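Local coordinates for collagen adhesin (PDB 2F68), which binds collagen at the surface of Staphylococcus aureus, probably by wrapping its extracellular domains around the collagen triple helix in a "collagen hug", at residues Q275-E280 against E285-S290; N175-V180 against N204-H209. All blocks are in the same frame, centred on the assembly; numbering follows the deposited sequence.

Interaction 1: residues Q275-E280 against E285-S290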
ATOM      1  N   GLN A 275       1.519   4.892  22.541  1.00 20.30           N
ATOM      2  CA  GLN A 275       0.805   4.952  23.817  1.00 18.85           C
ATOM      3  C   GLN A 275       0.155   6.325  23.980  1.00 20.74           C
ATOM      4  O   GLN A 275       0.735   7.340  23.587  1.00 20.67           O
ATOM      5  CB  GLN A 275       1.750   4.671  24.990  1.00 19.88           C
ATOM      6  CG  GLN A 275       2.376   3.275  24.995  1.00 18.59           C
ATOM      7  CD  GLN A 275       3.622   3.173  24.126  1.00 21.39           C
ATOM      8  OE1 GLN A 275       4.485   4.052  24.146  1.00 21.43           O
ATOM      9  NE2 GLN A 275       3.721   2.091  23.364  1.00 21.16           N
ATOM     10  N   ALA A 276      -1.041   6.352  24.564  1.00 19.30           N
ATOM     11  CA  ALA A 276      -1.826   7.584  24.653  1.00 19.78           C
ATOM     12  C   ALA A 276      -2.213   7.972  26.080  1.00 19.70           C
ATOM     13  O   ALA A 276      -2.634   7.127  26.874  1.00 19.70           O
ATOM     14  CB  ALA A 276      -3.067   7.481  23.776  1.00 19.42           C
ATOM     15  N   TRP A 277      -2.067   9.260  26.385  1.00 20.29           N
ATOM     16  CA  TRP A 277      -2.501   9.831  27.658  1.00 20.64           C
ATOM     17  C   TRP A 277      -3.503  10.958  27.415  1.00 21.55           C
ATOM     18  O   TRP A 277      -3.129  12.048  26.971  1.00 21.04           O
ATOM     19  CB  TRP A 277      -1.305  10.361  28.454  1.00 22.32           C
ATOM     20  CG  TRP A 277      -0.459   9.297  29.083  1.00 21.88           C
ATOM     21  CD1 TRP A 277      -0.561   8.815  30.357  1.00 26.13           C
ATOM     22  CD2 TRP A 277       0.628   8.591  28.473  1.00 21.59           C
ATOM     23  NE1 TRP A 277       0.391   7.849  30.576  1.00 23.33           N
ATOM     24  CE2 TRP A 277       1.135   7.691  29.438  1.00 23.26           C
ATOM     25  CE3 TRP A 277       1.222   8.628  27.203  1.00 21.79           C
ATOM     26  CZ2 TRP A 277       2.209   6.834  29.173  1.00 24.76           C
ATOM     27  CZ3 TRP A 277       2.290   7.776  26.942  1.00 22.00           C
ATOM     28  CH2 TRP A 277       2.771   6.891  27.924  1.00 24.84           C
ATOM     29  N   TYR A 278      -4.776  10.684  27.700  1.00 20.89           N
ATOM     30  CA  TYR A 278      -5.849  11.666  27.512  1.00 20.22           C
ATOM     31  C   TYR A 278      -7.058  11.400  28.408  1.00 20.80           C
ATOM     32  O   TYR A 278      -7.203  10.307  28.961  1.00 20.56           O
ATOM     33  CB  TYR A 278      -6.282  11.729  26.039  1.00 21.08           C
ATOM     34  CG  TYR A 278      -6.879  10.445  25.500  1.00 21.32           C
ATOM     35  CD1 TYR A 278      -8.243  10.174  25.635  1.00 20.26           C
ATOM     36  CD2 TYR A 278      -6.084   9.506  24.843  1.00 20.50           C
ATOM     37  CE1 TYR A 278      -8.796   8.998  25.140  1.00 22.35           C
ATOM     38  CE2 TYR A 278      -6.628   8.326  24.343  1.00 21.34           C
ATOM     39  CZ  TYR A 278      -7.983   8.080  24.495  1.00 21.46           C
ATOM     40  OH  TYR A 278      -8.526   6.915  24.002  1.00 23.13           O
ATOM     41  N   GLN A 279      -7.921  12.406  28.540  1.00 20.97           N
ATOM     42  CA  GLN A 279      -9.190  12.264  29.252  1.00 22.60           C
ATOM     43  C   GLN A 279     -10.253  13.216  28.706  1.00 22.39           C
ATOM     44  O   GLN A 279     -10.190  14.429  28.933  1.00 22.59           O
ATOM     45  CB  GLN A 279      -9.006  12.475  30.762  1.00 20.76           C
ATOM     46  CG  GLN A 279     -10.288  12.288  31.579  1.00 22.27           C
ATOM     47  CD  GLN A 279     -10.086  12.480  33.075  1.00 24.61           C
ATOM     48  OE1 GLN A 279      -8.990  12.802  33.536  1.00 23.77           O
ATOM     49  NE2 GLN A 279     -11.154  12.280  33.840  1.00 24.10           N
ATOM     50  N   GLU A 280     -11.220  12.657  27.982  1.00 24.17           N
ATOM     51  CA  GLU A 280     -12.396  13.406  27.549  1.00 24.62           C
ATOM     52  C   GLU A 280     -13.227  13.744  28.778  1.00 25.26           C
ATOM     53  O   GLU A 280     -13.480  12.873  29.616  1.00 24.91           O
ATOM     54  CB  GLU A 280     -13.241  12.586  26.570  1.00 25.80           C
ATOM     55  CG  GLU A 280     -12.545  12.234  25.264  1.00 28.59           C
ATOM     56  CD  GLU A 280     -13.447  11.473  24.306  1.00 31.03           C
ATOM     57  OE1 GLU A 280     -14.501  12.017  23.913  1.00 33.43           O
ATOM     58  OE2 GLU A 280     -13.095  10.332  23.940  1.00 34.37           O
ATOM     59  N   GLU A 285     -10.357   8.406  32.481  1.00 29.18           N
ATOM     60  CA  GLU A 285      -8.998   8.806  32.118  1.00 28.28           C
ATOM     61  C   GLU A 285      -8.210   7.656  31.495  1.00 27.03           C
ATOM     62  O   GLU A 285      -8.136   6.562  32.058  1.00 26.19           O
ATOM     63  CB  GLU A 285      -8.255   9.365  33.337  1.00 28.77           C
ATOM     64  CG  GLU A 285      -6.946  10.081  33.003  1.00 32.74           C
ATOM     65  CD  GLU A 285      -6.181  10.543  34.234  1.00 39.61           C
ATOM     66  OE1 GLU A 285      -6.339   9.933  35.314  1.00 42.05           O
ATOM     67  OE2 GLU A 285      -5.410  11.519  34.118  1.00 41.16           O
ATOM     68  N   VAL A 286      -7.633   7.922  30.327  1.00 25.00           N
ATOM     69  CA  VAL A 286      -6.787   6.958  29.630  1.00 24.53           C
ATOM     70  C   VAL A 286      -5.323   7.243  29.967  1.00 25.29           C
ATOM     71  O   VAL A 286      -4.816   8.337  29.703  1.00 24.14           O
ATOM     72  CB  VAL A 286      -7.030   6.991  28.097  1.00 24.85           C
ATOM     73  CG1 VAL A 286      -5.980   6.174  27.354  1.00 24.79           C
ATOM     74  CG2 VAL A 286      -8.428   6.482  27.768  1.00 23.83           C
ATOM     75  N   ASN A 287      -4.659   6.255  30.561  1.00 26.11           N
ATOM     76  CA  ASN A 287      -3.272   6.400  31.000  1.00 26.93           C
ATOM     77  C   ASN A 287      -2.343   5.356  30.382  1.00 26.39           C
ATOM     78  O   ASN A 287      -2.153   4.268  30.936  1.00 26.36           O
ATOM     79  CB  ASN A 287      -3.185   6.365  32.532  1.00 29.29           C
ATOM     80  CG  ASN A 287      -3.958   7.494  33.194  1.00 33.28           C
ATOM     81  OD1 ASN A 287      -3.837   8.659  32.811  1.00 39.96           O
ATOM     82  ND2 ASN A 287      -4.753   7.151  34.201  1.00 36.23           N
ATOM     83  N   GLY A 288      -1.773   5.695  29.228  1.00 25.03           N
ATOM     84  CA  GLY A 288      -0.811   4.835  28.544  1.00 24.44           C
ATOM     85  C   GLY A 288      -1.404   3.591  27.913  1.00 26.08           C
ATOM     86  O   GLY A 288      -0.825   2.506  28.009  1.00 26.57           O
ATOM     87  N   LYS A 289      -2.558   3.745  27.266  1.00 25.42           N
ATOM     88  CA  LYS A 289      -3.198   2.643  26.552  1.00 25.68           C
ATOM     89  C   LYS A 289      -2.540   2.457  25.188  1.00 24.81           C
ATOM     90  O   LYS A 289      -2.216   3.432  24.506  1.00 24.57           O
ATOM     91  CB  LYS A 289      -4.700   2.897  26.395  1.00 25.55           C
ATOM     92  CG  LYS A 289      -5.512   1.674  25.988  1.00 28.65           C
ATOM     93  CD  LYS A 289      -6.992   2.008  25.860  1.00 27.60           C
ATOM     94  CE  LYS A 289      -7.799   0.808  25.383  1.00 28.60           C
ATOM     95  NZ  LYS A 289      -7.517   0.456  23.961  1.00 37.96           N
ATOM     96  N   SER A 290      -2.343   1.198  24.799  1.00 25.28           N
ATOM     97  CA  SER A 290      -1.676   0.865  23.544  1.00 24.00           C
ATOM     98  C   SER A 290      -2.606   0.984  22.341  1.00 24.06           C
ATOM     99  O   SER A 290      -3.738   0.495  22.363  1.00 23.22           O
ATOM    100  CB  SER A 290      -1.086  -0.546  23.609  1.00 24.57           C
ATOM    101  OG  SER A 290      -0.084  -0.631  24.605  1.00 28.90           O
TER
HETATM  102  O   HOH W   1       2.225  -0.811  22.457  1.00 21.43           O
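W277 lays its indole over G288, and on the other face of the same hairpin V286 sits on the ring of Y278. G288 N lies 3.3 Å above the indole plane, displaced from the ring's middle, and G288 CA makes a CH-pi contact with the six-membered ring, 3.9 Å from its centroid. The tryptophan reaches that spot because CG stands anti to its carbonyl carbon (chi1 -74°), which swings the indole across to the neighbouring strand. V286 is more central: its CB is 3.9 Å from the centroid of the Y278 ring and only 10° off the normal, while CG2 packs on CE1 and CZ. Beyond them, Q279 stretches its extended chain across E285, OE1 coming 3.4 Å from E285 CG.

The backbones pair antiparallel. Y278 and V286 bond both ways, the shorter from V286 N to Y278 O at 2.8 Å. One step on, the register slips: G288 N gives A276 O a 2.9 Å bond from above the carbonyl plane, K289 N adds a weak one, and A276 N returns to K289 O. This is a G1 beta bulge, with glycine at the positive-phi position, where the second strand turns a corner.

F152 stacks on Y278, and F291 packs on A276 and Y278. W277 touches T185 and K187 of strand 184-190 and bonds through its backbone to T185. E285 OE2 forms a salt bridge with K182, and Q275 OE1 accepts from Q189.

Backbone bonds thus set the register of this hairpin in the collagen-binding domain, while the aromatic rings cover it by CH-pi and dispersion contact, with E285 and Q275 paired to K182 and Q189 outside the hairpin.

Interaction 2: residues N175-V180 against N204-H209; sequences NEKSYV and NVTGTH
K177 lays its aliphatic chain across the end of strand 194-207, crossing the T206 side chain at about a right angle. The methylenes do the touching: CE comes 3.4 Å from T206 O and 3.7 Å from T206 OG1, and CD lies 3.9 Å from G207 CA. From a loop residue with positive phi, the side chain sets off toward the strand with CG anti to its own carbonyl carbon (chi1 -58°), and runs extended as far as CE. It then bends at the last torsion (chi4 70°), which carries NZ off along the threonine side of the strand. NZ remains 3.9 Å from T206 OG1, too long for a hydrogen bond, so the ammonium passes the hydroxyl without gripping it.

The T206 hydroxyl lies on the lysine's side. G207 meets the lysine with backbone alone, and its backbone conformation is one that favours glycine.

S253 of strand 252-262 lies beside both partners: it pairs with T206 by backbone hydrogen bonding, and it touches the side chains of T206, K177 and N175. N175 ND2 bonds to V151 O, and within the loop S178 N bonds to N174 OD1, closing the turn that carries K177.

The contact joins the loop after strand 166-173 to the five-stranded sheet of the collagen-binding domain. With a long-chain amine set near a carbonyl and a hydroxyl, its attraction is van der Waals, perhaps aided by weak electrostatics between the polarised CE and T206 O.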
ATOM      1  N   ASN A 175     -10.733  12.585  17.202  1.00 23.38           N
ATOM      2  CA  ASN A 175     -11.484  12.503  15.948  1.00 24.24           C
ATOM      3  C   ASN A 175     -12.868  13.153  15.967  1.00 25.84           C
ATOM      4  O   ASN A 175     -13.362  13.594  14.927  1.00 25.39           O
ATOM      5  CB  ASN A 175     -11.605  11.042  15.502  1.00 23.59           C
ATOM      6  CG  ASN A 175     -10.263  10.425  15.160  1.00 24.37           C
ATOM      7  OD1 ASN A 175      -9.573  10.878  14.248  1.00 21.96           O
ATOM      8  ND2 ASN A 175      -9.891   9.379  15.890  1.00 19.22           N
ATOM      9  N   GLU A 176     -13.484  13.211  17.144  1.00 26.98           N
ATOM     10  CA  GLU A 176     -14.831  13.766  17.291  1.00 28.42           C
ATOM     11  C   GLU A 176     -14.826  15.218  17.774  1.00 28.39           C
ATOM     12  O   GLU A 176     -15.888  15.794  18.033  1.00 29.38           O
ATOM     13  CB  GLU A 176     -15.678  12.887  18.222  1.00 30.11           C
ATOM     14  CG  GLU A 176     -15.908  11.460  17.718  1.00 33.99           C
ATOM     15  CD  GLU A 176     -16.657  11.402  16.394  1.00 41.53           C
ATOM     16  OE1 GLU A 176     -17.688  12.094  16.252  1.00 46.01           O
ATOM     17  OE2 GLU A 176     -16.216  10.654  15.496  1.00 44.92           O
ATOM     18  N   LYS A 177     -13.628  15.800  17.879  1.00 26.69           N
ATOM     19  CA  LYS A 177     -13.431  17.197  18.299  1.00 27.57           C
ATOM     20  C   LYS A 177     -14.086  17.507  19.651  1.00 27.79           C
ATOM     21  O   LYS A 177     -14.753  18.533  19.814  1.00 26.32           O
ATOM     22  CB  LYS A 177     -13.918  18.175  17.216  1.00 27.56           C
ATOM     23  CG  LYS A 177     -13.249  18.003  15.858  1.00 29.02           C
ATOM     24  CD  LYS A 177     -13.910  18.879  14.803  1.00 29.99           C
ATOM     25  CE  LYS A 177     -13.394  18.566  13.406  1.00 32.42           C
ATOM     26  NZ  LYS A 177     -13.847  17.233  12.912  1.00 37.17           N
ATOM     27  N   SER A 178     -13.885  16.609  20.612  1.00 27.72           N
ATOM     28  CA  SER A 178     -14.466  16.746  21.946  1.00 26.98           C
ATOM     29  C   SER A 178     -13.574  17.568  22.874  1.00 26.14           C
ATOM     30  O   SER A 178     -12.363  17.667  22.659  1.00 24.63           O
ATOM     31  CB  SER A 178     -14.736  15.367  22.556  1.00 27.36           C
ATOM     32  OG  SER A 178     -13.541  14.613  22.668  1.00 32.89           O
ATOM     33  N   TYR A 179     -14.185  18.155  23.903  1.00 25.08           N
ATOM     34  CA  TYR A 179     -13.457  18.908  24.922  1.00 24.37           C
ATOM     35  C   TYR A 179     -12.605  17.970  25.771  1.00 24.43           C
ATOM     36  O   TYR A 179     -13.052  16.889  26.158  1.00 23.88           O
ATOM     37  CB  TYR A 179     -14.430  19.698  25.807  1.00 25.58           C
ATOM     38  CG  TYR A 179     -13.765  20.502  26.908  1.00 24.39           C
ATOM     39  CD1 TYR A 179     -13.295  21.794  26.670  1.00 27.40           C
ATOM     40  CD2 TYR A 179     -13.612  19.972  28.190  1.00 25.05           C
ATOM     41  CE1 TYR A 179     -12.684  22.536  27.680  1.00 25.66           C
ATOM     42  CE2 TYR A 179     -13.004  20.705  29.206  1.00 26.82           C
ATOM     43  CZ  TYR A 179     -12.543  21.984  28.943  1.00 24.64           C
ATOM     44  OH  TYR A 179     -11.942  22.712  29.944  1.00 24.51           O
ATOM     45  N   VAL A 180     -11.376  18.397  26.055  1.00 24.53           N
ATOM     46  CA  VAL A 180     -10.441  17.596  26.840  1.00 23.85           C
ATOM     47  C   VAL A 180     -10.052  18.312  28.143  1.00 24.45           C
ATOM     48  O   VAL A 180      -9.833  19.527  28.157  1.00 23.31           O
ATOM     49  CB  VAL A 180      -9.202  17.169  25.989  1.00 23.91           C
ATOM     50  CG1 VAL A 180      -8.235  18.332  25.758  1.00 22.63           C
ATOM     51  CG2 VAL A 180      -8.492  15.978  26.616  1.00 29.97           C
ATOM     52  N   ASN A 204      -2.506  17.621   9.881  1.00 24.30           N
ATOM     53  CA  ASN A 204      -3.801  18.177   9.493  1.00 25.04           C
ATOM     54  C   ASN A 204      -4.688  18.440  10.706  1.00 25.79           C
ATOM     55  O   ASN A 204      -5.050  17.513  11.437  1.00 24.47           O
ATOM     56  CB  ASN A 204      -4.515  17.256   8.495  1.00 25.00           C
ATOM     57  CG  ASN A 204      -5.748  17.902   7.875  1.00 26.88           C
ATOM     58  OD1 ASN A 204      -5.739  19.083   7.521  1.00 27.69           O
ATOM     59  ND2 ASN A 204      -6.814  17.121   7.734  1.00 28.27           N
ATOM     60  N   VAL A 205      -5.025  19.710  10.916  1.00 25.90           N
ATOM     61  CA  VAL A 205      -5.877  20.114  12.033  1.00 26.24           C
ATOM     62  C   VAL A 205      -7.236  20.588  11.516  1.00 27.69           C
ATOM     63  O   VAL A 205      -7.307  21.423  10.611  1.00 28.95           O
ATOM     64  CB  VAL A 205      -5.219  21.221  12.904  1.00 25.72           C
ATOM     65  CG1 VAL A 205      -5.990  21.409  14.206  1.00 25.28           C
ATOM     66  CG2 VAL A 205      -3.762  20.883  13.204  1.00 25.15           C
ATOM     67  N   THR A 206      -8.305  20.035  12.086  1.00 27.50           N
ATOM     68  CA  THR A 206      -9.673  20.413  11.725  1.00 28.76           C
ATOM     69  C   THR A 206     -10.496  20.756  12.965  1.00 29.94           C
ATOM     70  O   THR A 206     -10.410  20.071  13.986  1.00 29.93           O
ATOM     71  CB  THR A 206     -10.394  19.302  10.925  1.00 28.29           C
ATOM     72  OG1 THR A 206     -10.239  18.044  11.594  1.00 36.30           O
ATOM     73  CG2 THR A 206      -9.835  19.195   9.510  1.00 28.39           C
ATOM     74  N   GLY A 207     -11.290  21.819  12.862  1.00 30.59           N
ATOM     75  CA  GLY A 207     -12.132  22.276  13.966  1.00 31.91           C
ATOM     76  C   GLY A 207     -12.128  23.786  14.109  1.00 33.81           C
ATOM     77  O   GLY A 207     -12.407  24.508  13.151  1.00 34.02           O
ATOM     78  N   THR A 208     -11.810  24.257  15.314  1.00 33.71           N
ATOM     79  CA  THR A 208     -11.742  25.690  15.604  1.00 34.33           C
ATOM     80  C   THR A 208     -10.461  26.299  15.028  1.00 32.92           C
ATOM     81  O   THR A 208     -10.474  27.422  14.517  1.00 32.13           O
ATOM     82  CB  THR A 208     -11.821  25.967  17.127  1.00 34.93           C
ATOM     83  OG1 THR A 208     -12.838  25.146  17.716  1.00 37.26           O
ATOM     84  CG2 THR A 208     -12.143  27.434  17.399  1.00 38.93           C
ATOM     85  N   HIS A 209      -9.366  25.547  15.109  1.00 30.83           N
ATOM     86  CA  HIS A 209      -8.068  25.985  14.598  1.00 31.01           C
ATOM     87  C   HIS A 209      -7.697  25.199  13.338  1.00 30.36           C
ATOM     88  O   HIS A 209      -6.654  24.540  13.285  1.00 29.57           O
ATOM     89  CB  HIS A 209      -6.990  25.827  15.676  1.00 31.32           C
ATOM     90  CG  HIS A 209      -7.268  26.595  16.932  1.00 33.60           C
ATOM     91  ND1 HIS A 209      -6.682  27.812  17.204  1.00 36.51           N
ATOM     92  CD2 HIS A 209      -8.068  26.318  17.989  1.00 35.52           C
ATOM     93  CE1 HIS A 209      -7.108  28.252  18.375  1.00 36.37           C
ATOM     94  NE2 HIS A 209      -7.951  27.364  18.872  1.00 36.75           N
TER

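How the interactions relate
Both contacts lie at the surface of the collagen-binding domain, their centres about 17 Å apart, but they serve different elements. Interaction 1 ties neighbouring strands within one sheet and buries 492 Å², with two of its ten touching residues buried; interaction 2 brings a loop against the end of a strand in the other sheet of the domain and buries 106 Å². The hairpin is held by main-chain bonds and aromatic faces, the loop contact by lysine methylenes. They also meet directly: E280 OE1 is 3.0 Å from S178 OG, a probable hydrogen bond, and Q279 O packs on V180 CG2, so segment 175-180 bridges the two sites.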